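Local coordinates for uncharacterized protein (Parabacteroides merdae ATCC 43184, PDB 4OPW), which is of unknown function but, as a predicted member of the auto-transporter adhesin head (GIN) family, probably takes part in cell adhesion, at residues E49-Y54 and A71-F76; D132-G137 and E152-G157; S158-L163 and D178-A183. One frame throughout, in Å; residues are numbered along the deposited sequence.

Contact 1: residues E49-Y54 and A71-F76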
ATOM      1  N   GLU A  49       3.189 -28.229   5.606  1.00 17.97           N
ATOM      2  CA  GLU A  49       2.041 -29.003   6.099  1.00 18.46           C
ATOM      3  C   GLU A  49       1.934 -29.060   7.639  1.00 21.83           C
ATOM      4  O   GLU A  49       0.823 -28.948   8.162  1.00 20.96           O
ATOM      5  CB  GLU A  49       2.044 -30.431   5.517  1.00 20.40           C
ATOM      6  CG  GLU A  49       3.358 -31.173   5.677  1.00 29.02           C
ATOM      7  CD  GLU A  49       3.394 -32.572   5.098  1.00 47.90           C
ATOM      8  OE1 GLU A  49       2.656 -32.850   4.126  1.00 47.40           O
ATOM      9  OE2 GLU A  49       4.161 -33.399   5.631  1.00 38.46           O
ATOM     10  N   ASN A  50       3.081 -29.195   8.361  1.00 19.63           N
ATOM     11  CA  ASN A  50       3.058 -29.297   9.832  1.00 18.86           C
ATOM     12  C   ASN A  50       2.773 -27.948  10.516  1.00 20.90           C
ATOM     13  O   ASN A  50       2.580 -27.929  11.742  1.00 19.78           O
ATOM     14  CB  ASN A  50       4.393 -29.884  10.345  1.00 18.95           C
ATOM     15  CG  ASN A  50       5.576 -28.969  10.091  1.00 29.39           C
ATOM     16  OD1 ASN A  50       5.785 -28.489   8.971  1.00 21.51           O
ATOM     17  ND2 ASN A  50       6.323 -28.639  11.140  1.00 23.86           N
ATOM     18  N   LEU A  51       2.703 -26.836   9.742  1.00 16.23           N
ATOM     19  CA  LEU A  51       2.477 -25.515  10.334  1.00 15.85           C
ATOM     20  C   LEU A  51       1.004 -25.058  10.267  1.00 19.53           C
ATOM     21  O   LEU A  51       0.650 -24.082  10.941  1.00 16.57           O
ATOM     22  CB  LEU A  51       3.398 -24.460   9.685  1.00 15.40           C
ATOM     23  CG  LEU A  51       4.903 -24.677   9.937  1.00 17.49           C
ATOM     24  CD1 LEU A  51       5.723 -23.561   9.267  1.00 16.58           C
ATOM     25  CD2 LEU A  51       5.222 -24.710  11.448  1.00 15.97           C
ATOM     26  N   HIS A  52       0.140 -25.777   9.504  1.00 16.78           N
ATOM     27  CA  HIS A  52      -1.284 -25.394   9.413  1.00 18.39           C
ATOM     28  C   HIS A  52      -1.961 -25.264  10.801  1.00 21.83           C
ATOM     29  O   HIS A  52      -2.737 -24.304  10.968  1.00 22.27           O
ATOM     30  CB  HIS A  52      -2.076 -26.350   8.525  1.00 18.87           C
ATOM     31  CG  HIS A  52      -1.849 -26.106   7.066  1.00 21.38           C
ATOM     32  ND1 HIS A  52      -2.502 -25.080   6.394  1.00 22.44           N
ATOM     33  CD2 HIS A  52      -1.023 -26.743   6.204  1.00 23.15           C
ATOM     34  CE1 HIS A  52      -2.076 -25.147   5.145  1.00 21.98           C
ATOM     35  NE2 HIS A  52      -1.183 -26.127   4.982  1.00 22.66           N
ATOM     36  N   PRO A  53      -1.627 -26.089  11.834  1.00 18.60           N
ATOM     37  CA  PRO A  53      -2.291 -25.905  13.148  1.00 19.71           C
ATOM     38  C   PRO A  53      -1.964 -24.571  13.809  1.00 22.29           C
ATOM     39  O   PRO A  53      -2.699 -24.151  14.698  1.00 22.32           O
ATOM     40  CB  PRO A  53      -1.726 -27.067  13.989  1.00 22.17           C
ATOM     41  CG  PRO A  53      -1.358 -28.099  12.986  1.00 25.21           C
ATOM     42  CD  PRO A  53      -0.769 -27.300  11.857  1.00 20.46           C
ATOM     43  N   TYR A  54      -0.874 -23.901  13.380  1.00 18.22           N
ATOM     44  CA  TYR A  54      -0.432 -22.629  13.959  1.00 17.50           C
ATOM     45  C   TYR A  54      -0.880 -21.433  13.122  1.00 19.57           C
ATOM     46  O   TYR A  54      -0.631 -20.305  13.525  1.00 18.60           O
ATOM     47  CB  TYR A  54       1.100 -22.616  14.138  1.00 19.42           C
ATOM     48  CG  TYR A  54       1.584 -23.830  14.906  1.00 20.70           C
ATOM     49  CD1 TYR A  54       1.313 -23.973  16.265  1.00 22.86           C
ATOM     50  CD2 TYR A  54       2.177 -24.903  14.247  1.00 21.28           C
ATOM     51  CE1 TYR A  54       1.673 -25.132  16.961  1.00 24.44           C
ATOM     52  CE2 TYR A  54       2.541 -26.068  14.935  1.00 22.62           C
ATOM     53  CZ  TYR A  54       2.297 -26.171  16.294  1.00 29.04           C
ATOM     54  OH  TYR A  54       2.669 -27.295  17.001  1.00 26.46           O
ATOM     55  N   ALA A  71       2.486 -21.142  18.941  1.00 22.84           N
ATOM     56  CA  ALA A  71       3.903 -21.538  18.941  1.00 22.70           C
ATOM     57  C   ALA A  71       4.719 -20.457  18.319  1.00 25.91           C
ATOM     58  O   ALA A  71       4.174 -19.627  17.587  1.00 23.88           O
ATOM     59  CB  ALA A  71       4.117 -22.844  18.172  1.00 23.32           C
ATOM     60  N   LYS A  72       6.034 -20.478  18.575  1.00 24.65           N
ATOM     61  CA  LYS A  72       6.957 -19.540  17.933  1.00 23.65           C
ATOM     62  C   LYS A  72       7.461 -20.257  16.668  1.00 23.02           C
ATOM     63  O   LYS A  72       8.046 -21.329  16.780  1.00 20.02           O
ATOM     64  CB  LYS A  72       8.114 -19.164  18.894  1.00 27.41           C
ATOM     65  CG  LYS A  72       7.656 -18.430  20.156  1.00 39.32           C
ATOM     66  CD  LYS A  72       8.356 -18.971  21.398  1.00 48.99           C
ATOM     67  CE  LYS A  72       8.050 -18.170  22.642  1.00 61.84           C
ATOM     68  NZ  LYS A  72       8.709 -18.747  23.845  1.00 74.07           N
ATOM     69  N   VAL A  73       7.194 -19.699  15.477  1.00 18.88           N
ATOM     70  CA  VAL A  73       7.605 -20.371  14.241  1.00 18.16           C
ATOM     71  C   VAL A  73       8.984 -19.837  13.883  1.00 19.33           C
ATOM     72  O   VAL A  73       9.123 -18.684  13.490  1.00 18.19           O
ATOM     73  CB  VAL A  73       6.562 -20.205  13.089  1.00 21.10           C
ATOM     74  CG1 VAL A  73       7.065 -20.851  11.797  1.00 19.65           C
ATOM     75  CG2 VAL A  73       5.203 -20.803  13.493  1.00 20.98           C
ATOM     76  N   ASP A  74       9.998 -20.664  14.054  1.00 15.89           N
ATOM     77  CA  ASP A  74      11.383 -20.266  13.791  1.00 14.15           C
ATOM     78  C   ASP A  74      11.695 -20.132  12.308  1.00 19.03           C
ATOM     79  O   ASP A  74      12.597 -19.376  11.927  1.00 18.02           O
ATOM     80  CB  ASP A  74      12.349 -21.291  14.408  1.00 15.49           C
ATOM     81  CG  ASP A  74      12.389 -21.298  15.932  1.00 23.65           C
ATOM     82  OD1 ASP A  74      12.003 -20.277  16.545  1.00 24.88           O
ATOM     83  OD2 ASP A  74      12.832 -22.302  16.500  1.00 21.26           O
ATOM     84  N   HIS A  75      10.998 -20.928  11.478  1.00 16.12           N
ATOM     85  CA  HIS A  75      11.175 -20.901  10.030  1.00 15.28           C
ATOM     86  C   HIS A  75       9.993 -21.538   9.327  1.00 18.12           C
ATOM     87  O   HIS A  75       9.468 -22.564   9.777  1.00 17.81           O
ATOM     88  CB  HIS A  75      12.477 -21.640   9.616  1.00 15.56           C
ATOM     89  CG  HIS A  75      12.689 -21.707   8.125  1.00 17.13           C
ATOM     90  ND1 HIS A  75      12.353 -22.840   7.405  1.00 18.47           N
ATOM     91  CD2 HIS A  75      13.096 -20.741   7.262  1.00 17.98           C
ATOM     92  CE1 HIS A  75      12.646 -22.565   6.135  1.00 17.46           C
ATOM     93  NE2 HIS A  75      13.076 -21.303   5.993  1.00 17.43           N
ATOM     94  N   PHE A  76       9.592 -20.927   8.209  1.00 14.22           N
ATOM     95  CA  PHE A  76       8.594 -21.504   7.318  1.00 13.75           C
ATOM     96  C   PHE A  76       9.132 -21.408   5.894  1.00 17.53           C
ATOM     97  O   PHE A  76       9.945 -20.520   5.596  1.00 16.80           O
ATOM     98  CB  PHE A  76       7.203 -20.859   7.469  1.00 13.42           C
ATOM     99  CG  PHE A  76       7.158 -19.381   7.191  1.00 13.92           C
ATOM    100  CD1 PHE A  76       6.948 -18.909   5.899  1.00 15.85           C
ATOM    101  CD2 PHE A  76       7.355 -18.455   8.215  1.00 14.21           C
ATOM    102  CE1 PHE A  76       6.930 -17.535   5.632  1.00 16.16           C
ATOM    103  CE2 PHE A  76       7.330 -17.084   7.950  1.00 17.23           C
ATOM    104  CZ  PHE A  76       7.113 -16.630   6.661  1.00 16.06           C
TER
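L51 reaches the 71-76 segment with a single methyl. Its CG stands anti to the carbonyl carbon (chi1 -65°) and chi2 is extended, which carries CD1 straight across. There L51 CD1 lies 3.6 Å from F76 CB and 3.9 Å from V73 CG1. The L51 and F76 side chains cross at about a right angle, and the F76 ring leads away, so that its CB rather than its aromatic ring does the touching. L51 is buried, and V5 of strand 4-6 adds a third wall by touching L51, Y54 and V73. Y54 and A71 form a second patch, equally close but more open to solvent: A71 CB comes obliquely to the Y54 ring, 3.6 Å from Y54 CE1, and both residues are partly exposed. The 3-10 turn 52-54 is shaped by Y54 N bonding to L51 O at 2.9 Å, and both L51 and Y54 face the other segment, whereas P53, K72 and D74 are exposed. N50 bonds to K6 and N8, and D74 to H4. With 215 Å² buried and no hydrogen bond crossing between the segments, their direct contact is apolar, and polar ties run instead through the N-terminal residues that both segments bind.

Contact 2: residues D132-G137 and E152-G157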
ATOM      1  N   ASP A 132      -6.067   6.885   0.337  1.00 19.34           N
ATOM      2  CA  ASP A 132      -5.120   7.335   1.342  1.00 18.04           C
ATOM      3  C   ASP A 132      -3.987   6.326   1.484  1.00 20.49           C
ATOM      4  O   ASP A 132      -4.137   5.273   2.115  1.00 18.73           O
ATOM      5  CB  ASP A 132      -5.895   7.561   2.655  1.00 20.62           C
ATOM      6  CG  ASP A 132      -5.081   7.971   3.860  1.00 31.59           C
ATOM      7  OD1 ASP A 132      -3.879   8.264   3.698  1.00 32.79           O
ATOM      8  OD2 ASP A 132      -5.654   8.016   4.964  1.00 35.27           O
ATOM      9  N   LEU A 133      -2.820   6.674   0.903  1.00 17.41           N
ATOM     10  CA  LEU A 133      -1.663   5.799   0.839  1.00 17.34           C
ATOM     11  C   LEU A 133      -0.534   6.295   1.706  1.00 21.61           C
ATOM     12  O   LEU A 133      -0.159   7.473   1.644  1.00 21.47           O
ATOM     13  CB  LEU A 133      -1.193   5.689  -0.616  1.00 17.60           C
ATOM     14  CG  LEU A 133      -2.284   5.377  -1.667  1.00 21.47           C
ATOM     15  CD1 LEU A 133      -1.701   5.369  -3.067  1.00 21.61           C
ATOM     16  CD2 LEU A 133      -2.974   4.044  -1.382  1.00 20.94           C
ATOM     17  N   ASN A 134      -0.012   5.396   2.539  1.00 17.37           N
ATOM     18  CA  ASN A 134       1.057   5.713   3.481  1.00 16.60           C
ATOM     19  C   ASN A 134       2.132   4.670   3.426  1.00 21.62           C
ATOM     20  O   ASN A 134       1.844   3.467   3.502  1.00 21.44           O
ATOM     21  CB  ASN A 134       0.489   5.802   4.907  1.00 18.63           C
ATOM     22  CG  ASN A 134      -0.658   6.781   5.016  1.00 32.59           C
ATOM     23  OD1 ASN A 134      -0.436   7.963   5.225  1.00 27.46           O
ATOM     24  ND2 ASN A 134      -1.900   6.315   4.778  1.00 28.08           N
ATOM     25  N   VAL A 135       3.385   5.120   3.261  1.00 16.87           N
ATOM     26  CA  VAL A 135       4.520   4.214   3.210  1.00 16.51           C
ATOM     27  C   VAL A 135       5.552   4.631   4.262  1.00 19.63           C
ATOM     28  O   VAL A 135       5.780   5.834   4.475  1.00 16.86           O
ATOM     29  CB  VAL A 135       5.124   4.176   1.771  1.00 20.59           C
ATOM     30  CG1 VAL A 135       6.606   3.780   1.781  1.00 20.31           C
ATOM     31  CG2 VAL A 135       4.318   3.232   0.859  1.00 19.88           C
ATOM     32  N   SER A 136       6.202   3.634   4.886  1.00 16.23           N
ATOM     33  CA  SER A 136       7.329   3.895   5.787  1.00 17.46           C
ATOM     34  C   SER A 136       8.236   2.668   5.804  1.00 19.67           C
ATOM     35  O   SER A 136       7.881   1.650   5.205  1.00 18.71           O
ATOM     36  CB  SER A 136       6.848   4.258   7.191  1.00 20.79           C
ATOM     37  OG  SER A 136       6.355   3.131   7.890  1.00 23.04           O
ATOM     38  N   GLY A 137       9.410   2.795   6.424  1.00 17.77           N
ATOM     39  CA  GLY A 137      10.360   1.689   6.589  1.00 17.50           C
ATOM     40  C   GLY A 137      10.751   0.991   5.311  1.00 20.54           C
ATOM     41  O   GLY A 137      10.857  -0.235   5.282  1.00 20.67           O
ATOM     42  N   GLU A 152      -4.364  11.103  -1.128  1.00 21.57           N
ATOM     43  CA  GLU A 152      -3.396  11.413  -0.078  1.00 20.80           C
ATOM     44  C   GLU A 152      -2.287  10.402  -0.189  1.00 23.70           C
ATOM     45  O   GLU A 152      -2.536   9.192  -0.201  1.00 22.27           O
ATOM     46  CB  GLU A 152      -4.024  11.442   1.306  1.00 21.75           C
ATOM     47  CG  GLU A 152      -4.965  12.632   1.469  1.00 28.98           C
ATOM     48  CD  GLU A 152      -5.879  12.587   2.675  1.00 47.14           C
ATOM     49  OE1 GLU A 152      -5.680  11.706   3.542  1.00 37.04           O
ATOM     50  OE2 GLU A 152      -6.805  13.428   2.747  1.00 36.17           O
ATOM     51  N   CYS A 153      -1.058  10.924  -0.355  0.50 20.32           N
ATOM     52  CA  CYS A 153       0.150  10.131  -0.470  0.50 20.26           C
ATOM     53  C   CYS A 153       1.157  10.639   0.490  0.50 23.85           C
ATOM     54  O   CYS A 153       1.536  11.814   0.462  0.50 23.23           O
ATOM     55  CB  CYS A 153       0.699  10.143  -1.887  0.50 21.29           C
ATOM     56  SG  CYS A 153      -0.185   9.065  -3.022  0.50 24.92           S
ATOM     57  N   SER A 154       1.619   9.743   1.334  1.00 19.24           N
ATOM     58  CA  SER A 154       2.650  10.126   2.283  1.00 19.16           C
ATOM     59  C   SER A 154       3.714   9.067   2.452  1.00 21.93           C
ATOM     60  O   SER A 154       3.411   7.862   2.505  1.00 19.91           O
ATOM     61  CB  SER A 154       2.030  10.430   3.638  1.00 23.14           C
ATOM     62  OG  SER A 154       0.893  11.275   3.502  1.00 33.89           O
ATOM     63  N   ILE A 155       4.980   9.529   2.498  1.00 17.20           N
ATOM     64  CA  ILE A 155       6.136   8.664   2.771  1.00 17.36           C
ATOM     65  C   ILE A 155       6.852   9.215   3.995  1.00 21.58           C
ATOM     66  O   ILE A 155       7.093  10.415   4.044  1.00 18.15           O
ATOM     67  CB  ILE A 155       7.101   8.527   1.565  1.00 20.40           C
ATOM     68  CG1 ILE A 155       6.360   7.973   0.314  1.00 21.25           C
ATOM     69  CG2 ILE A 155       8.320   7.612   1.957  1.00 19.59           C
ATOM     70  CD1 ILE A 155       7.212   7.898  -0.915  1.00 23.44           C
ATOM     71  N   ASN A 156       7.224   8.339   4.970  1.00 18.91           N
ATOM     72  CA  ASN A 156       7.980   8.726   6.161  1.00 19.72           C
ATOM     73  C   ASN A 156       9.189   7.828   6.329  1.00 22.49           C
ATOM     74  O   ASN A 156       9.061   6.608   6.233  1.00 21.92           O
ATOM     75  CB  ASN A 156       7.114   8.672   7.413  1.00 20.96           C
ATOM     76  CG  ASN A 156       6.320   9.911   7.591  1.00 44.43           C
ATOM     77  OD1 ASN A 156       6.811  10.907   8.120  1.00 43.88           O
ATOM     78  ND2 ASN A 156       5.087   9.887   7.119  1.00 33.28           N
ATOM     79  N   GLY A 157      10.360   8.439   6.502  1.00 19.74           N
ATOM     80  CA  GLY A 157      11.622   7.720   6.674  1.00 18.16           C
ATOM     81  C   GLY A 157      12.257   7.320   5.360  1.00 21.27           C
ATOM     82  O   GLY A 157      13.331   7.804   5.006  1.00 20.57           O
TER
HETATM   83  O   HOH W   1      -3.360  10.751   4.612  1.00 40.22           O
HETATM   84  O   HOH W   2      -6.450  11.139   6.082  1.00 50.00           O
HETATM   85  O   HOH W   3      -1.319   9.869   2.960  1.00 26.25           O
HETATM   86  O   HOH W   4       3.858   7.760   5.927  1.00 30.66           O
HETATM   87  O   HOH W   5      10.541   4.543   8.357  1.00 25.35           O
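L133 N donates to E152 O at 2.8 Å in an almost straight bond (N-H...O 177°), the first of four that join these parallel strands. L133 O in turn accepts from S154 N, V135 N donates to S154 O, and V135 O accepts from N156 N; L133 and V135 thus use both backbone polar groups toward the same neighbour. The axes approach to 4.8 Å, ordinary parallel-sheet spacing; the run of successive parallel strands is consistent with a parallel beta-helix, the fold expected of this pectate-lyase-like clan. L133, C153, V135 and I155 share the apolar face, where V135 CG1 meets I155 CG2 at 4.2 Å. The other face is polar and hydrated. D132 OD1 and E152 OE1 are like charges 3.9 Å apart; a water lies 2.7 Å from both D132 OD1 and E152 OE1 and can bridge them. With CG anti to the backbone N (chi1 177°), D132 holds OD1 where N134 ND2 meets it from above the carboxylate plane, 3.0 Å away, while E152 OE2 has a salt bridge to K150. Further along, one water joins L133 O to S154 OG, and another donates to V135 O while accepting from N156 ND2 at 2.7 Å. S136 OG is hydrogen-bonded to N115 ND2 of strand 109-114's following turn.

Contact 3: residues S158-L163 and D178-A183. With EDO (1,2-ethanediol), chain F.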
ATOM      1  N   SER A 158      11.577   6.443   4.612  1.00 17.39           N
ATOM      2  CA  SER A 158      12.038   5.945   3.313  1.00 17.34           C
ATOM      3  C   SER A 158      10.957   5.100   2.694  1.00 19.48           C
ATOM      4  O   SER A 158      10.088   4.592   3.397  1.00 18.03           O
ATOM      5  CB  SER A 158      13.312   5.107   3.475  1.00 19.86           C
ATOM      6  OG  SER A 158      13.046   4.017   4.358  1.00 23.41           O
ATOM      7  N   GLY A 159      11.095   4.872   1.405  1.00 18.94           N
ATOM      8  CA  GLY A 159      10.165   4.045   0.651  1.00 18.92           C
ATOM      9  C   GLY A 159       9.694   4.724  -0.612  1.00 21.44           C
ATOM     10  O   GLY A 159      10.090   5.861  -0.891  1.00 19.29           O
ATOM     11  N   THR A 160       8.884   4.011  -1.420  1.00 17.94           N
ATOM     12  CA  THR A 160       8.440   4.572  -2.697  1.00 17.93           C
ATOM     13  C   THR A 160       6.948   4.334  -2.933  1.00 21.14           C
ATOM     14  O   THR A 160       6.385   3.322  -2.485  1.00 19.51           O
ATOM     15  CB  THR A 160       9.254   4.038  -3.907  1.00 23.03           C
ATOM     16  OG1 THR A 160       8.852   2.708  -4.207  1.00 26.32           O
ATOM     17  CG2 THR A 160      10.768   4.121  -3.734  1.00 22.22           C
ATOM     18  N   ILE A 161       6.322   5.257  -3.670  1.00 17.15           N
ATOM     19  CA  ILE A 161       4.925   5.151  -4.097  1.00 15.75           C
ATOM     20  C   ILE A 161       4.915   5.451  -5.593  1.00 19.93           C
ATOM     21  O   ILE A 161       5.274   6.555  -6.001  1.00 20.82           O
ATOM     22  CB  ILE A 161       3.929   6.033  -3.294  1.00 18.67           C
ATOM     23  CG1 ILE A 161       3.923   5.622  -1.778  1.00 19.75           C
ATOM     24  CG2 ILE A 161       2.509   5.896  -3.900  1.00 19.98           C
ATOM     25  CD1 ILE A 161       3.119   6.532  -0.807  1.00 22.25           C
ATOM     26  N   ASN A 162       4.568   4.457  -6.399  1.00 16.23           N
ATOM     27  CA  ASN A 162       4.496   4.605  -7.851  1.00 17.24           C
ATOM     28  C   ASN A 162       3.045   4.515  -8.288  1.00 19.68           C
ATOM     29  O   ASN A 162       2.433   3.456  -8.177  1.00 19.61           O
ATOM     30  CB  ASN A 162       5.358   3.537  -8.537  1.00 19.69           C
ATOM     31  CG  ASN A 162       5.406   3.628 -10.044  1.00 29.43           C
ATOM     32  OD1 ASN A 162       4.848   4.532 -10.661  1.00 25.79           O
ATOM     33  ND2 ASN A 162       6.055   2.655 -10.666  1.00 28.39           N
ATOM     34  N   LEU A 163       2.495   5.640  -8.758  1.00 16.92           N
ATOM     35  CA  LEU A 163       1.106   5.768  -9.233  1.00 17.93           C
ATOM     36  C   LEU A 163       1.200   5.929 -10.727  1.00 22.86           C
ATOM     37  O   LEU A 163       1.518   7.009 -11.216  1.00 21.55           O
ATOM     38  CB  LEU A 163       0.399   6.965  -8.568  1.00 18.08           C
ATOM     39  CG  LEU A 163       0.483   7.081  -7.037  1.00 22.38           C
ATOM     40  CD1 LEU A 163      -0.264   8.314  -6.552  1.00 21.77           C
ATOM     41  CD2 LEU A 163      -0.088   5.821  -6.344  1.00 23.61           C
ATOM     42  N   ASP A 178      13.045  11.017   3.802  1.00 17.17           N
ATOM     43  CA  ASP A 178      13.438  10.533   2.465  1.00 16.73           C
ATOM     44  C   ASP A 178      12.329   9.710   1.858  1.00 19.77           C
ATOM     45  O   ASP A 178      11.421   9.310   2.562  1.00 18.95           O
ATOM     46  CB  ASP A 178      14.725   9.683   2.543  1.00 17.10           C
ATOM     47  CG  ASP A 178      15.504   9.585   1.233  1.00 23.70           C
ATOM     48  OD1 ASP A 178      15.089  10.225   0.238  1.00 22.31           O
ATOM     49  OD2 ASP A 178      16.551   8.917   1.222  1.00 28.48           O
ATOM     50  N   GLY A 179      12.405   9.472   0.558  1.00 17.76           N
ATOM     51  CA  GLY A 179      11.400   8.710  -0.166  1.00 18.51           C
ATOM     52  C   GLY A 179      11.194   9.211  -1.579  1.00 22.12           C
ATOM     53  O   GLY A 179      11.679  10.291  -1.940  1.00 19.50           O
ATOM     54  N   GLU A 180      10.487   8.411  -2.392  1.00 19.73           N
ATOM     55  CA  GLU A 180      10.220   8.768  -3.784  1.00 20.85           C
ATOM     56  C   GLU A 180       8.769   8.600  -4.133  1.00 23.44           C
ATOM     57  O   GLU A 180       8.219   7.506  -3.962  1.00 22.51           O
ATOM     58  CB  GLU A 180      11.040   7.917  -4.785  1.00 23.07           C
ATOM     59  CG  GLU A 180      12.538   7.898  -4.599  1.00 37.13           C
ATOM     60  CD  GLU A 180      13.189   6.771  -5.379  1.00 60.37           C
ATOM     61  OE1 GLU A 180      12.938   6.665  -6.603  1.00 45.41           O
ATOM     62  OE2 GLU A 180      13.917   5.967  -4.753  1.00 46.94           O
ATOM     63  N   ILE A 181       8.160   9.647  -4.674  1.00 18.18           N
ATOM     64  CA  ILE A 181       6.804   9.556  -5.209  1.00 17.75           C
ATOM     65  C   ILE A 181       6.948   9.654  -6.729  1.00 21.47           C
ATOM     66  O   ILE A 181       7.535  10.621  -7.218  1.00 22.39           O
ATOM     67  CB  ILE A 181       5.818  10.626  -4.629  1.00 20.10           C
ATOM     68  CG1 ILE A 181       5.530  10.362  -3.121  1.00 20.63           C
ATOM     69  CG2 ILE A 181       4.497  10.673  -5.450  1.00 19.78           C
ATOM     70  CD1 ILE A 181       4.815  11.496  -2.361  1.00 22.14           C
HETATM   71  N   MSE A 182       6.453   8.642  -7.464  1.00 16.48           N
HETATM   72  CA  MSE A 182       6.465   8.620  -8.929  0.50 15.80           C
HETATM   73  C   MSE A 182       5.013   8.721  -9.386  1.00 21.28           C
HETATM   74  O   MSE A 182       4.300   7.699  -9.437  1.00 20.39           O
HETATM   75  CB  MSE A 182       7.153   7.352  -9.451  0.50 17.40           C
HETATM   76  CG  MSE A 182       8.668   7.358  -9.272  0.50 23.37           C
HETATM   77 SE   MSE A 182       9.361   5.543  -9.206  0.38 30.02          SE
HETATM   78  CE  MSE A 182       8.835   5.089  -7.408  0.50 26.81           C
ATOM     79  N   ALA A 183       4.534   9.959  -9.630  1.00 20.14           N
ATOM     80  CA  ALA A 183       3.146  10.190 -10.003  1.00 20.00           C
ATOM     81  C   ALA A 183       2.980  11.153 -11.187  1.00 23.51           C
ATOM     82  O   ALA A 183       1.983  11.873 -11.250  1.00 22.16           O
ATOM     83  CB  ALA A 183       2.357  10.696  -8.797  1.00 20.37           C
TER
HETATM   84  C1  EDO F 304      15.982  10.119  -2.879  1.00 76.90           C
HETATM   85  O1  EDO F 304      15.323  10.530  -4.068  1.00 76.40           O
HETATM   86  C2  EDO F 304      15.478   8.716  -2.449  1.00 77.45           C
HETATM   87  O2  EDO F 304      16.062   7.714  -3.263  1.00 78.54           O
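T160 and E180 lie side by side and point the same way, with T160 CG2 3.8 Å from E180 OE2. The hydroxyl of T160 is turned to N140, to which it is hydrogen-bonded. E180 OE2 accepts a hydrogen bond from an ethanediol, probably from the crystallisation liquor. M182 is a selenomethionine, the usual crystallographic label, deposited in two conformers. In one of them CG stands anti to the carbonyl carbon (chi1 -73°) and the chain bends at chi3 (-76°), bringing M182 CE within 3.7 Å of T160 CB; this approach holds for that conformer alone. N162 takes the other course, with CG anti to the backbone N (chi1 -178°), which brings OD1 beside M182: N162 OD1 is 3.4 Å from M182 O, two acceptors that form no bond. Beneath these side chains the backbones run nearly parallel, joined by four bonds; that from M182 N to I161 O is 2.8 Å long and nearly straight. G159 O lies over the place where a side chain of G179 would start, and the backbone angles of G179 by themselves favour glycine. On the apolar face, I161 and I181 both pack on I155 of strand 150-156, while L163 touches L133 and C153. The pair lies between strand 139-147, whose backbone bonds to T160 and N162, and strand 200-205, which pairs with 180-183.

In the fold
Contact 1 is a surface contact 27 Å from the centre of the chain, while contacts 2 and 3 are partly buried at 9 and 11 Å. The last two touch, with centres 8 Å apart: V135 CG2 lies 3.6 Å from I161 CG1, apolar faces of parallel strands meeting in a way consistent with the interior of a beta-helix. Strand 150-156 of contact 2 runs on through G157 and S158 into strand 159-163 of contact 3. Contact 1, about 17 Å from contact 2 between nearest atoms, lacks cross-segment hydrogen bonds. Ladders of backbone bonds hold the other two; their polar faces carry carboxylates, amides and hydroxyls with bridging waters in contact 2, and T160, N162, E180 and M182 in contact 3.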